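Local coordinates for phosphate transporter (Thermotoga maritima MSB8, PDB 6L85), which imports phosphate across the cell membrane in a sodium-dependent manner, probably by coupling its uptake to the downhill entry of sodium ions, at residues Y81-A86 / V266-I271; P76-Y81 / V395-L400; S170-I175 / K223-K228; F154-L159 / P176-L181. All coordinates share one frame; numbering follows the deposited sequence.

Contact 1 (Y81-A86 / V266-I271); sequences YGALSA and VAAVMI
Val-269 sets its CG1 opposite the backbone N (chi1 176°), which leaves CG2 anti to the carbonyl carbon and aimed at the facing helix. Leu-84 has CG beside its own backbone N (chi1 -61°); with CD1 anti to CA, its other branch, CD2, reaches the same methyl even though its CB starts off to the flank. CG2 of Val-269 thus touches two residues: Ala-83 CB at 3.8 Å and Leu-84 CD2 at 3.9 Å. The leucine and valine side chains meet at about a right angle. Ala-83 suits its place because a single methyl pointing at the neighbour fills the gap without holding the backbones apart; Ala-268 CB faces it more loosely at 4.5 Å. On the far side of the helix, Ser-85 folds its hydroxyl back, and its OG and N grip Tyr-81 O from opposite faces of the carbonyl plane. Ala-7 of helix 2-32 touches both Leu-84 and Val-269, so the buried groove is shared by three helices. With the local axes 8.7 Å apart and running at 158°, this is close, nearly antiparallel apolar packing of alanine against branched aliphatic side chains, as in membrane helix bundles.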
loop_
_atom_site.group_PDB
_atom_site.type_symbol
_atom_site.label_atom_id
_atom_site.label_comp_id
_atom_site.label_asym_id
_atom_site.label_seq_id
_atom_site.Cartn_x
_atom_site.Cartn_y
_atom_site.Cartn_z
ATOM N N TYR B 81 11.392 -31.157 14.496
ATOM C CA TYR B 81 10.407 -32.195 14.170
ATOM C C TYR B 81 9.031 -31.908 14.793
ATOM O O TYR B 81 8.000 -32.248 14.207
ATOM C CB TYR B 81 10.933 -33.570 14.593
ATOM C CG TYR B 81 12.111 -34.034 13.753
ATOM C CD1 TYR B 81 12.051 -33.991 12.369
ATOM C CD2 TYR B 81 13.285 -34.487 14.345
ATOM C CE1 TYR B 81 13.121 -34.392 11.591
ATOM C CE2 TYR B 81 14.362 -34.894 13.575
ATOM C CZ TYR B 81 14.272 -34.841 12.197
ATOM O OH TYR B 81 15.328 -35.243 11.403
ATOM N N GLY B 82 8.985 -31.254 15.952
ATOM C CA GLY B 82 7.708 -30.896 16.538
ATOM C C GLY B 82 6.964 -29.853 15.724
ATOM O O GLY B 82 5.740 -29.937 15.562
ATOM N N ALA B 83 7.686 -28.840 15.230
ATOM C CA ALA B 83 7.069 -27.832 14.375
ATOM C C ALA B 83 6.447 -28.491 13.157
ATOM O O ALA B 83 5.282 -28.234 12.819
ATOM C CB ALA B 83 8.105 -26.780 13.966
ATOM N N LEU B 84 7.194 -29.392 12.516
ATOM C CA LEU B 84 6.623 -30.113 11.385
ATOM C C LEU B 84 5.386 -30.913 11.787
ATOM O O LEU B 84 4.377 -30.916 11.060
ATOM C CB LEU B 84 7.669 -31.028 10.760
ATOM C CG LEU B 84 8.904 -30.333 10.200
ATOM C CD1 LEU B 84 9.759 -31.374 9.514
ATOM C CD2 LEU B 84 8.543 -29.209 9.230
ATOM N N SER B 85 5.447 -31.605 12.932
ATOM C CA SER B 85 4.313 -32.415 13.386
ATOM C C SER B 85 3.073 -31.562 13.588
ATOM O O SER B 85 1.974 -31.941 13.167
ATOM C CB SER B 85 4.670 -33.150 14.686
ATOM O OG SER B 85 5.626 -34.172 14.428
ATOM N N ALA B 86 3.238 -30.404 14.232
ATOM C CA ALA B 86 2.135 -29.476 14.432
ATOM C C ALA B 86 1.548 -29.008 13.098
ATOM O O ALA B 86 0.321 -28.942 12.940
ATOM C CB ALA B 86 2.610 -28.285 15.269
ATOM N N VAL B 266 7.420 -22.811 10.527
ATOM C CA VAL B 266 8.452 -22.817 9.490
ATOM C C VAL B 266 9.682 -22.046 9.960
ATOM O O VAL B 266 10.818 -22.481 9.753
ATOM C CB VAL B 266 7.907 -22.250 8.160
ATOM C CG1 VAL B 266 9.062 -22.071 7.130
ATOM C CG2 VAL B 266 6.815 -23.134 7.592
ATOM N N ALA B 267 9.477 -20.865 10.552
ATOM C CA ALA B 267 10.605 -20.096 11.079
ATOM C C ALA B 267 11.389 -20.894 12.118
ATOM O O ALA B 267 12.621 -20.815 12.172
ATOM C CB ALA B 267 10.124 -18.788 11.712
ATOM N N ALA B 268 10.696 -21.643 12.974
ATOM C CA ALA B 268 11.418 -22.416 13.976
ATOM C C ALA B 268 12.315 -23.445 13.298
ATOM O O ALA B 268 13.475 -23.641 13.703
ATOM C CB ALA B 268 10.441 -23.075 14.956
ATOM N N VAL B 269 11.806 -24.084 12.242
ATOM C CA VAL B 269 12.640 -25.044 11.507
ATOM C C VAL B 269 13.834 -24.349 10.849
ATOM O O VAL B 269 14.973 -24.840 10.910
ATOM C CB VAL B 269 11.802 -25.809 10.473
ATOM C CG1 VAL B 269 12.690 -26.709 9.655
ATOM C CG2 VAL B 269 10.691 -26.616 11.182
ATOM N N MET B 270 13.593 -23.198 10.205
ATOM C CA MET B 270 14.685 -22.450 9.582
ATOM C C MET B 270 15.722 -22.007 10.614
ATOM O O MET B 270 16.925 -22.057 10.354
ATOM C CB MET B 270 14.137 -21.236 8.830
ATOM C CG MET B 270 13.212 -21.621 7.659
ATOM S SD MET B 270 12.499 -20.171 6.864
ATOM C CE MET B 270 14.029 -19.411 6.284
ATOM N N ILE B 271 15.269 -21.532 11.774
ATOM C CA ILE B 271 16.191 -21.044 12.785
ATOM C C ILE B 271 17.040 -22.188 13.307
ATOM O O ILE B 271 18.248 -22.026 13.505
ATOM C CB ILE B 271 15.433 -20.326 13.916
ATOM C CG1 ILE B 271 14.872 -18.992 13.427
ATOM C CG2 ILE B 271 16.354 -20.040 15.073
ATOM C CD1 ILE B 271 13.783 -18.425 14.341
#

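Contact 2 (P76-Y81 / V395-L400); sequences PVELMY and VLKLIL
Leu-400 lays its CD1 methyl over one face of the Tyr-81 ring, 4.0 Å from the ring centroid and 28° off the normal, a CH-pi contact displaced toward the phenol end. The displacement shows in the individual distances: the methyl is 3.6 Å from CZ of Tyr-81, with the hydroxyl oxygen close behind. The two side chains arrive from opposite directions; with CG anti to the carbonyl carbon in both (chi1 -69° for Tyr-81, -67° for Leu-400), each leans out toward the other helix. This is the tight part of the contact, and Ile-3 of helix 2-32 also touches the ring. With an alanine in place of Tyr-81, the methyl of Leu-400 would probably lose the aromatic face it rests on, leaving a gap between the two helix ends.

The whole contact lies at the surface, and its polar side is the looser one. Glu-78 OE1 comes no nearer than 4.3 Å to Lys-397, at CD, and its distance to Lys-397 NZ is 5.7 Å, too long for a salt bridge. The carboxylate instead hydrogen-bonds to the hydroxyl of Tyr-393 on helix 368-400. Acidic Glu-78 sits in the first turn of helix 76-99 and basic Lys-397 near the C-terminal end of helix 368-400, where each charge probably suits the local helix dipole. The chemistry thus implies a join held at close range by a single methyl-to-ring CH-pi contact, largely dispersive, with the opposite charges likely to add only a diffuse, distance-weakened attraction.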
loop_
_atom_site.group_PDB
_atom_site.type_symbol
_atom_site.label_atom_id
_atom_site.label_comp_id
_atom_site.label_asym_id
_atom_site.label_seq_id
_atom_site.Cartn_x
_atom_site.Cartn_y
_atom_site.Cartn_z
ATOM N N PRO B 76 16.982 -28.563 20.091
ATOM C CA PRO B 76 16.614 -27.950 18.798
ATOM C C PRO B 76 16.147 -28.930 17.732
ATOM O O PRO B 76 15.126 -28.667 17.086
ATOM C CB PRO B 76 17.902 -27.224 18.405
ATOM C CG PRO B 76 18.426 -26.728 19.741
ATOM C CD PRO B 76 18.059 -27.813 20.761
ATOM N N VAL B 77 16.818 -30.066 17.558
ATOM C CA VAL B 77 16.388 -31.015 16.530
ATOM C C VAL B 77 14.944 -31.451 16.772
ATOM O O VAL B 77 14.142 -31.593 15.830
ATOM C CB VAL B 77 17.349 -32.220 16.485
ATOM C CG1 VAL B 77 17.382 -32.950 17.836
ATOM C CG2 VAL B 77 16.972 -33.171 15.356
ATOM N N GLU B 78 14.583 -31.643 18.046
ATOM C CA GLU B 78 13.238 -32.080 18.368
ATOM C C GLU B 78 12.236 -30.956 18.138
ATOM O O GLU B 78 11.115 -31.215 17.713
ATOM C CB GLU B 78 13.171 -32.595 19.814
ATOM C CG GLU B 78 14.064 -33.833 20.119
ATOM C CD GLU B 78 13.988 -34.945 19.059
ATOM O OE1 GLU B 78 12.910 -35.166 18.456
ATOM O OE2 GLU B 78 15.023 -35.612 18.834
ATOM N N LEU B 79 12.621 -29.710 18.438
ATOM C CA LEU B 79 11.781 -28.567 18.117
ATOM C C LEU B 79 11.462 -28.539 16.635
ATOM O O LEU B 79 10.330 -28.252 16.234
ATOM C CB LEU B 79 12.477 -27.268 18.527
ATOM C CG LEU B 79 11.731 -26.033 18.026
ATOM C CD1 LEU B 79 10.336 -26.001 18.638
ATOM C CD2 LEU B 79 12.477 -24.769 18.345
ATOM N N MET B 80 12.450 -28.868 15.812
ATOM C CA MET B 80 12.258 -28.866 14.374
ATOM C C MET B 80 11.245 -29.942 13.956
ATOM O O MET B 80 10.277 -29.667 13.215
ATOM C CB MET B 80 13.656 -29.007 13.740
ATOM C CG MET B 80 13.830 -29.747 12.448
ATOM S SD MET B 80 15.629 -29.794 12.122
ATOM C CE MET B 80 15.921 -28.083 11.684
ATOM N N TYR B 81 11.392 -31.157 14.496
ATOM C CA TYR B 81 10.407 -32.195 14.170
ATOM C C TYR B 81 9.031 -31.908 14.793
ATOM O O TYR B 81 8.000 -32.248 14.207
ATOM C CB TYR B 81 10.933 -33.570 14.593
ATOM C CG TYR B 81 12.111 -34.034 13.753
ATOM C CD1 TYR B 81 12.051 -33.991 12.369
ATOM C CD2 TYR B 81 13.285 -34.487 14.345
ATOM C CE1 TYR B 81 13.121 -34.392 11.591
ATOM C CE2 TYR B 81 14.362 -34.894 13.575
ATOM C CZ TYR B 81 14.272 -34.841 12.197
ATOM O OH TYR B 81 15.328 -35.243 11.403
ATOM N N VAL B 395 5.242 -41.201 16.106
ATOM C CA VAL B 395 5.391 -42.036 14.919
ATOM C C VAL B 395 6.681 -41.670 14.188
ATOM O O VAL B 395 7.537 -42.528 13.931
ATOM C CB VAL B 395 4.144 -41.890 14.024
ATOM C CG1 VAL B 395 4.438 -42.244 12.584
ATOM C CG2 VAL B 395 3.003 -42.740 14.556
ATOM N N LEU B 396 6.856 -40.379 13.893
ATOM C CA LEU B 396 8.071 -39.870 13.260
ATOM C C LEU B 396 9.326 -40.300 14.016
ATOM O O LEU B 396 10.287 -40.810 13.422
ATOM C CB LEU B 396 8.003 -38.343 13.203
ATOM C CG LEU B 396 8.591 -37.630 12.010
ATOM C CD1 LEU B 396 8.148 -38.351 10.751
ATOM C CD2 LEU B 396 8.111 -36.184 12.026
ATOM N N LYS B 397 9.349 -40.052 15.326
ATOM C CA LYS B 397 10.522 -40.369 16.123
ATOM C C LYS B 397 10.905 -41.829 15.947
ATOM O O LYS B 397 12.089 -42.163 15.798
ATOM C CB LYS B 397 10.246 -40.059 17.594
ATOM C CG LYS B 397 11.368 -39.270 18.250
ATOM C CD LYS B 397 10.956 -38.762 19.620
ATOM C CE LYS B 397 11.377 -39.708 20.734
ATOM N NZ LYS B 397 10.955 -39.178 22.078
ATOM N N LEU B 398 9.915 -42.692 15.907
ATOM C CA LEU B 398 10.161 -44.079 15.639
ATOM C C LEU B 398 10.747 -44.247 14.265
ATOM O O LEU B 398 11.885 -44.617 14.112
ATOM C CB LEU B 398 8.864 -44.858 15.695
ATOM C CG LEU B 398 8.260 -45.134 17.053
ATOM C CD1 LEU B 398 7.039 -46.010 16.913
ATOM C CD2 LEU B 398 9.272 -45.810 17.940
ATOM N N ILE B 399 9.949 -43.989 13.256
ATOM C CA ILE B 399 10.341 -44.298 11.880
ATOM C C ILE B 399 11.763 -43.842 11.604
ATOM O O ILE B 399 12.533 -44.529 10.914
ATOM C CB ILE B 399 9.374 -43.684 10.860
ATOM C CG1 ILE B 399 7.943 -44.227 11.029
ATOM C CG2 ILE B 399 9.735 -44.045 9.452
ATOM C CD1 ILE B 399 7.078 -43.442 11.912
ATOM N N LEU B 400 12.142 -42.693 12.152
ATOM C CA LEU B 400 13.531 -42.274 12.043
ATOM C C LEU B 400 14.447 -43.268 12.750
ATOM O O LEU B 400 15.378 -43.813 12.145
ATOM C CB LEU B 400 13.709 -40.860 12.622
ATOM C CG LEU B 400 13.022 -39.710 11.876
ATOM C CD1 LEU B 400 13.590 -38.361 12.328
ATOM C CD2 LEU B 400 13.135 -39.864 10.364
#

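Contact 3 (S170-I175 / K223-K228); sequences SSTVAI and KLINEK
Ile-225 and Ser-171 make the closest approach, a van der Waals contact in which the isoleucine methyl CD1 lies 3.5 Å from the serine OG. CG1 of Ile-225 stands anti to its backbone N (chi1 -153°), which extends that branch toward helix 167-194, while the CG2 branch faces Thr-172 more loosely, 4.4 Å from its OG1. A branched apolar side chain suits this place because its two arms can reach successive residues of the helix opposite. Val-238 of helix 231-258 also packs against Ile-225.

The pairing belongs to a helical hairpin: helices 167-194 and 199-224 follow one another through a short connection, and the contact joins the first turns of one to the end of the other.

Among the hydrogen bonds, the same Ser-171 OG that touches the isoleucine is bonded to Lys-168 O, one turn back on its own helix; the hydroxyl gets there by standing between the backbone N and the carbonyl carbon (chi1 72°). Serine is small, and with its hydroxyl bonded to its own helix it can lie beside an apolar methyl. His-218 ND1 bonds to Thr-172 O, a further link between the hairpin's arms.

Backbone bonds shape the chain around Ile-225: Leu-224 to Glu-227 form a type I turn, closed by Glu-227 N to Leu-224 O at 3.0 Å, with Ile-225 at its second position.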
loop_
_atom_site.group_PDB
_atom_site.type_symbol
_atom_site.label_atom_id
_atom_site.label_comp_id
_atom_site.label_asym_id
_atom_site.label_seq_id
_atom_site.Cartn_x
_atom_site.Cartn_y
_atom_site.Cartn_z
ATOM N N SER B 170 -24.912 13.472 7.056
ATOM C CA SER B 170 -24.179 12.903 8.182
ATOM C C SER B 170 -23.308 11.724 7.748
ATOM O O SER B 170 -22.205 11.534 8.276
ATOM C CB SER B 170 -25.155 12.460 9.274
ATOM O OG SER B 170 -25.548 13.556 10.075
ATOM N N SER B 171 -23.811 10.898 6.823
ATOM C CA SER B 171 -23.053 9.744 6.360
ATOM C C SER B 171 -21.811 10.208 5.619
ATOM O O SER B 171 -20.730 9.614 5.755
ATOM C CB SER B 171 -23.934 8.868 5.466
ATOM O OG SER B 171 -24.147 9.497 4.213
ATOM N N THR B 172 -21.960 11.313 4.886
ATOM C CA THR B 172 -20.859 11.996 4.211
ATOM C C THR B 172 -19.689 12.312 5.144
ATOM O O THR B 172 -18.546 12.451 4.683
ATOM C CB THR B 172 -21.465 13.258 3.582
ATOM O OG1 THR B 172 -21.635 13.061 2.177
ATOM C CG2 THR B 172 -20.674 14.505 3.883
ATOM N N VAL B 173 -19.940 12.391 6.448
ATOM C CA VAL B 173 -18.904 12.666 7.426
ATOM C C VAL B 173 -18.520 11.426 8.224
ATOM O O VAL B 173 -17.341 11.260 8.558
ATOM C CB VAL B 173 -19.353 13.800 8.377
ATOM C CG1 VAL B 173 -18.408 13.928 9.575
ATOM C CG2 VAL B 173 -19.473 15.112 7.638
ATOM N N ALA B 174 -19.474 10.552 8.533
ATOM C CA ALA B 174 -19.201 9.470 9.475
ATOM C C ALA B 174 -18.499 8.293 8.815
ATOM O O ALA B 174 -17.695 7.611 9.462
ATOM C CB ALA B 174 -20.498 8.987 10.125
ATOM N N ILE B 175 -18.826 7.998 7.563
ATOM C CA ILE B 175 -18.172 6.880 6.888
ATOM C C ILE B 175 -16.711 7.245 6.616
ATOM O O ILE B 175 -15.814 6.424 6.897
ATOM C CB ILE B 175 -18.948 6.500 5.617
ATOM C CG1 ILE B 175 -20.316 5.950 6.022
ATOM C CG2 ILE B 175 -18.134 5.552 4.711
ATOM C CD1 ILE B 175 -20.981 5.131 4.975
ATOM N N LYS B 223 -20.469 11.979 -3.718
ATOM C CA LYS B 223 -20.978 11.501 -4.999
ATOM C C LYS B 223 -22.030 10.405 -4.807
ATOM O O LYS B 223 -23.153 10.505 -5.312
ATOM C CB LYS B 223 -19.822 11.001 -5.862
ATOM C CG LYS B 223 -20.175 10.785 -7.301
ATOM C CD LYS B 223 -19.634 11.915 -8.156
ATOM C CE LYS B 223 -20.489 12.113 -9.388
ATOM N NZ LYS B 223 -20.213 13.460 -9.962
ATOM N N LEU B 224 -21.677 9.349 -4.067
ATOM C CA LEU B 224 -22.533 8.163 -3.970
ATOM C C LEU B 224 -23.893 8.479 -3.360
ATOM O O LEU B 224 -24.914 7.900 -3.748
ATOM C CB LEU B 224 -21.830 7.103 -3.127
ATOM C CG LEU B 224 -22.120 5.631 -3.390
ATOM C CD1 LEU B 224 -22.422 5.413 -4.854
ATOM C CD2 LEU B 224 -20.901 4.828 -2.964
ATOM N N ILE B 225 -23.919 9.373 -2.379
ATOM C CA ILE B 225 -25.122 9.655 -1.623
ATOM C C ILE B 225 -26.212 10.270 -2.489
ATOM O O ILE B 225 -27.376 10.299 -2.075
ATOM C CB ILE B 225 -24.743 10.561 -0.429
ATOM C CG1 ILE B 225 -25.706 10.371 0.738
ATOM C CG2 ILE B 225 -24.654 12.010 -0.864
ATOM C CD1 ILE B 225 -25.868 8.940 1.163
ATOM N N ASN B 226 -25.862 10.723 -3.699
ATOM C CA ASN B 226 -26.784 11.332 -4.649
ATOM C C ASN B 226 -27.421 10.332 -5.604
ATOM O O ASN B 226 -28.219 10.743 -6.446
ATOM C CB ASN B 226 -26.064 12.397 -5.491
ATOM C CG ASN B 226 -25.602 13.589 -4.670
ATOM O OD1 ASN B 226 -26.161 13.886 -3.611
ATOM N ND2 ASN B 226 -24.567 14.281 -5.161
ATOM N N GLU B 227 -27.089 9.044 -5.517
ATOM C CA GLU B 227 -27.632 8.081 -6.472
ATOM C C GLU B 227 -29.033 7.599 -6.113
ATOM O O GLU B 227 -29.735 7.081 -6.988
ATOM C CB GLU B 227 -26.704 6.869 -6.604
ATOM C CG GLU B 227 -25.333 7.197 -7.165
ATOM C CD GLU B 227 -24.735 6.045 -7.959
ATOM O OE1 GLU B 227 -25.473 5.412 -8.750
ATOM O OE2 GLU B 227 -23.527 5.773 -7.790
ATOM N N LYS B 228 -29.445 7.727 -4.856
ATOM C CA LYS B 228 -30.768 7.302 -4.426
ATOM C C LYS B 228 -31.506 8.487 -3.822
ATOM O O LYS B 228 -30.896 9.344 -3.171
ATOM C CB LYS B 228 -30.682 6.160 -3.413
ATOM C CG LYS B 228 -29.776 5.013 -3.836
ATOM C CD LYS B 228 -30.458 4.108 -4.846
ATOM C CE LYS B 228 -29.776 2.742 -4.925
ATOM N NZ LYS B 228 -30.302 1.934 -6.076
#

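Contact 4 (F154-L159 / P176-L181); sequences FKLISL and PFFISL
Phe-178 is the residue that two neighbouring side chains of segment 154-159 converge on. Ile-157 brings CD1 to 3.6 Å from CE2 of the Phe-178 ring, an oblique approach. Leu-156 places its CD2 at the ring's edge, near the plane, 3.9 Å from CZ of Phe-178. Consecutive residues of one helix thus meet neighbouring atoms, CE2 and CZ, of a single ring, and flexible aliphatic chains suit the task because they adapt to a rigid flat partner. Phe-178 points its ring out with CG anti to the carbonyl carbon (chi1 -78°), while Ile-157 has CG1 beside its backbone N (chi1 -58°), and the turn at the next bond (chi2 -71°) brings CD1 to the ring.

In the next shell, Phe-177 lays CD2 over the centre of one face of the Phe-178 ring, 4.0 Å above its plane. Phe-328 of helix 320-339 meets the same ring edge-to-face, and Met-153 touches it as well. Pro-176, which has no amide hydrogen to give to the preceding turn, marks a kink just before the phenylalanine pair.

The Phe-178 side chain is about 12 Å from a bound sodium ion, outside its coordination shell. Helix 129-162 packs on helix 167-194 through an apolar layer that helix 320-339 extends past Phe-178, while Phe-239 of helix 231-258 touches Ile-157 and helix 199-224 lies against Pro-176 and Ser-180.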
loop_
_atom_site.group_PDB
_atom_site.type_symbol
_atom_site.label_atom_id
_atom_site.label_comp_id
_atom_site.label_asym_id
_atom_site.label_seq_id
_atom_site.Cartn_x
_atom_site.Cartn_y
_atom_site.Cartn_z
ATOM N N PHE B 154 -22.065 0.467 16.467
ATOM C CA PHE B 154 -23.378 0.584 15.844
ATOM C C PHE B 154 -24.201 1.679 16.513
ATOM O O PHE B 154 -24.931 2.424 15.837
ATOM C CB PHE B 154 -24.131 -0.736 15.885
ATOM C CG PHE B 154 -25.243 -0.786 14.890
ATOM C CD1 PHE B 154 -24.959 -0.719 13.516
ATOM C CD2 PHE B 154 -26.572 -0.834 15.304
ATOM C CE1 PHE B 154 -25.997 -0.724 12.572
ATOM C CE2 PHE B 154 -27.606 -0.851 14.378
ATOM C CZ PHE B 154 -27.321 -0.794 13.007
ATOM N N LYS B 155 -24.065 1.819 17.839
ATOM C CA LYS B 155 -24.679 2.958 18.529
ATOM C C LYS B 155 -24.139 4.291 18.030
ATOM O O LYS B 155 -24.901 5.249 17.853
ATOM C CB LYS B 155 -24.453 2.820 20.048
ATOM C CG LYS B 155 -24.673 4.090 20.883
ATOM C CD LYS B 155 -23.463 5.043 20.958
ATOM C CE LYS B 155 -22.500 4.569 22.025
ATOM N NZ LYS B 155 -21.364 5.495 22.223
ATOM N N LEU B 156 -22.825 4.377 17.820
ATOM C CA LEU B 156 -22.238 5.590 17.244
ATOM C C LEU B 156 -22.827 5.905 15.879
ATOM O O LEU B 156 -23.042 7.075 15.540
ATOM C CB LEU B 156 -20.730 5.442 17.079
ATOM C CG LEU B 156 -19.836 6.155 18.087
ATOM C CD1 LEU B 156 -20.020 5.462 19.405
ATOM C CD2 LEU B 156 -18.353 6.172 17.646
ATOM N N ILE B 157 -23.005 4.878 15.048
ATOM C CA ILE B 157 -23.560 5.079 13.709
ATOM C C ILE B 157 -24.978 5.639 13.813
ATOM O O ILE B 157 -25.330 6.625 13.151
ATOM C CB ILE B 157 -23.541 3.758 12.916
ATOM C CG1 ILE B 157 -22.117 3.180 12.806
ATOM C CG2 ILE B 157 -24.219 3.932 11.563
ATOM C CD1 ILE B 157 -21.204 3.948 11.905
ATOM N N SER B 158 -25.811 5.013 14.653
ATOM C CA SER B 158 -27.180 5.492 14.858
ATOM C C SER B 158 -27.193 6.944 15.323
ATOM O O SER B 158 -27.861 7.798 14.727
ATOM C CB SER B 158 -27.894 4.598 15.872
ATOM O OG SER B 158 -27.950 3.268 15.382
ATOM N N LEU B 159 -26.431 7.237 16.375
ATOM C CA LEU B 159 -26.340 8.583 16.928
ATOM C C LEU B 159 -25.867 9.605 15.890
ATOM O O LEU B 159 -26.432 10.699 15.780
ATOM C CB LEU B 159 -25.374 8.532 18.114
ATOM C CG LEU B 159 -25.026 9.728 18.985
ATOM C CD1 LEU B 159 -24.789 9.177 20.366
ATOM C CD2 LEU B 159 -23.775 10.452 18.511
ATOM N N PRO B 176 -16.409 8.448 6.091
ATOM C CA PRO B 176 -14.993 8.841 5.979
ATOM C C PRO B 176 -14.267 8.821 7.300
ATOM O O PRO B 176 -13.083 8.452 7.351
ATOM C CB PRO B 176 -15.071 10.263 5.402
ATOM C CG PRO B 176 -16.294 10.245 4.592
ATOM C CD PRO B 176 -17.275 9.428 5.404
ATOM N N PHE B 177 -14.943 9.197 8.387
ATOM C CA PHE B 177 -14.266 9.162 9.672
ATOM C C PHE B 177 -13.794 7.747 10.011
ATOM O O PHE B 177 -12.661 7.555 10.456
ATOM C CB PHE B 177 -15.168 9.697 10.775
ATOM C CG PHE B 177 -14.604 9.479 12.127
ATOM C CD1 PHE B 177 -13.599 10.307 12.609
ATOM C CD2 PHE B 177 -15.024 8.408 12.901
ATOM C CE1 PHE B 177 -13.045 10.089 13.852
ATOM C CE2 PHE B 177 -14.471 8.177 14.137
ATOM C CZ PHE B 177 -13.483 9.022 14.621
ATOM N N PHE B 178 -14.632 6.738 9.792
ATOM C CA PHE B 178 -14.210 5.401 10.192
ATOM C C PHE B 178 -13.163 4.818 9.241
ATOM O O PHE B 178 -12.239 4.132 9.696
ATOM C CB PHE B 178 -15.423 4.475 10.317
ATOM C CG PHE B 178 -16.200 4.673 11.590
ATOM C CD1 PHE B 178 -15.742 4.143 12.790
ATOM C CD2 PHE B 178 -17.387 5.398 11.586
ATOM C CE1 PHE B 178 -16.452 4.328 13.972
ATOM C CE2 PHE B 178 -18.106 5.601 12.761
ATOM C CZ PHE B 178 -17.644 5.059 13.959
ATOM N N ILE B 179 -13.298 5.048 7.928
ATOM C CA ILE B 179 -12.244 4.618 7.001
ATOM C C ILE B 179 -10.901 5.230 7.402
ATOM O O ILE B 179 -9.864 4.543 7.428
ATOM C CB ILE B 179 -12.616 4.980 5.553
ATOM C CG1 ILE B 179 -13.975 4.395 5.197
ATOM C CG2 ILE B 179 -11.583 4.440 4.568
ATOM C CD1 ILE B 179 -13.982 2.905 5.270
ATOM N N SER B 180 -10.914 6.518 7.766
ATOM C CA SER B 180 -9.713 7.219 8.213
ATOM C C SER B 180 -9.175 6.667 9.521
ATOM O O SER B 180 -7.957 6.613 9.725
ATOM C CB SER B 180 -10.013 8.707 8.368
ATOM O OG SER B 180 -10.372 9.219 7.109
ATOM N N LEU B 181 -10.058 6.301 10.445
ATOM C CA LEU B 181 -9.599 5.662 11.675
ATOM C C LEU B 181 -8.898 4.335 11.379
ATOM O O LEU B 181 -7.876 3.997 11.996
ATOM C CB LEU B 181 -10.793 5.453 12.602
ATOM C CG LEU B 181 -10.527 5.145 14.057
ATOM C CD1 LEU B 181 -9.646 6.246 14.640
ATOM C CD2 LEU B 181 -11.864 5.042 14.796
#

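How the contacts relate
From the N terminus, helix 76-99 supplies the first partners of contacts 2 and 1 in turn, sharing Tyr-81. Contact 2 closes the widest loop, returning only at helix 368-400 near the C terminus; contact 1 nests inside it, closing at helix 260-275. Within both loops lie contacts 4 and 3, whose segments alternate: 154-159, 170-175, 176-181, 223-228. They cross, so helix 167-194 is tied both to helix 129-162 before it and to the end of helix 199-224 after it. In space there are two clusters on opposite sides of the chain's centre: centres 10 Å apart for contacts 1 and 2, 13 Å for contacts 3 and 4, and 59 Å between contacts 2 and 3.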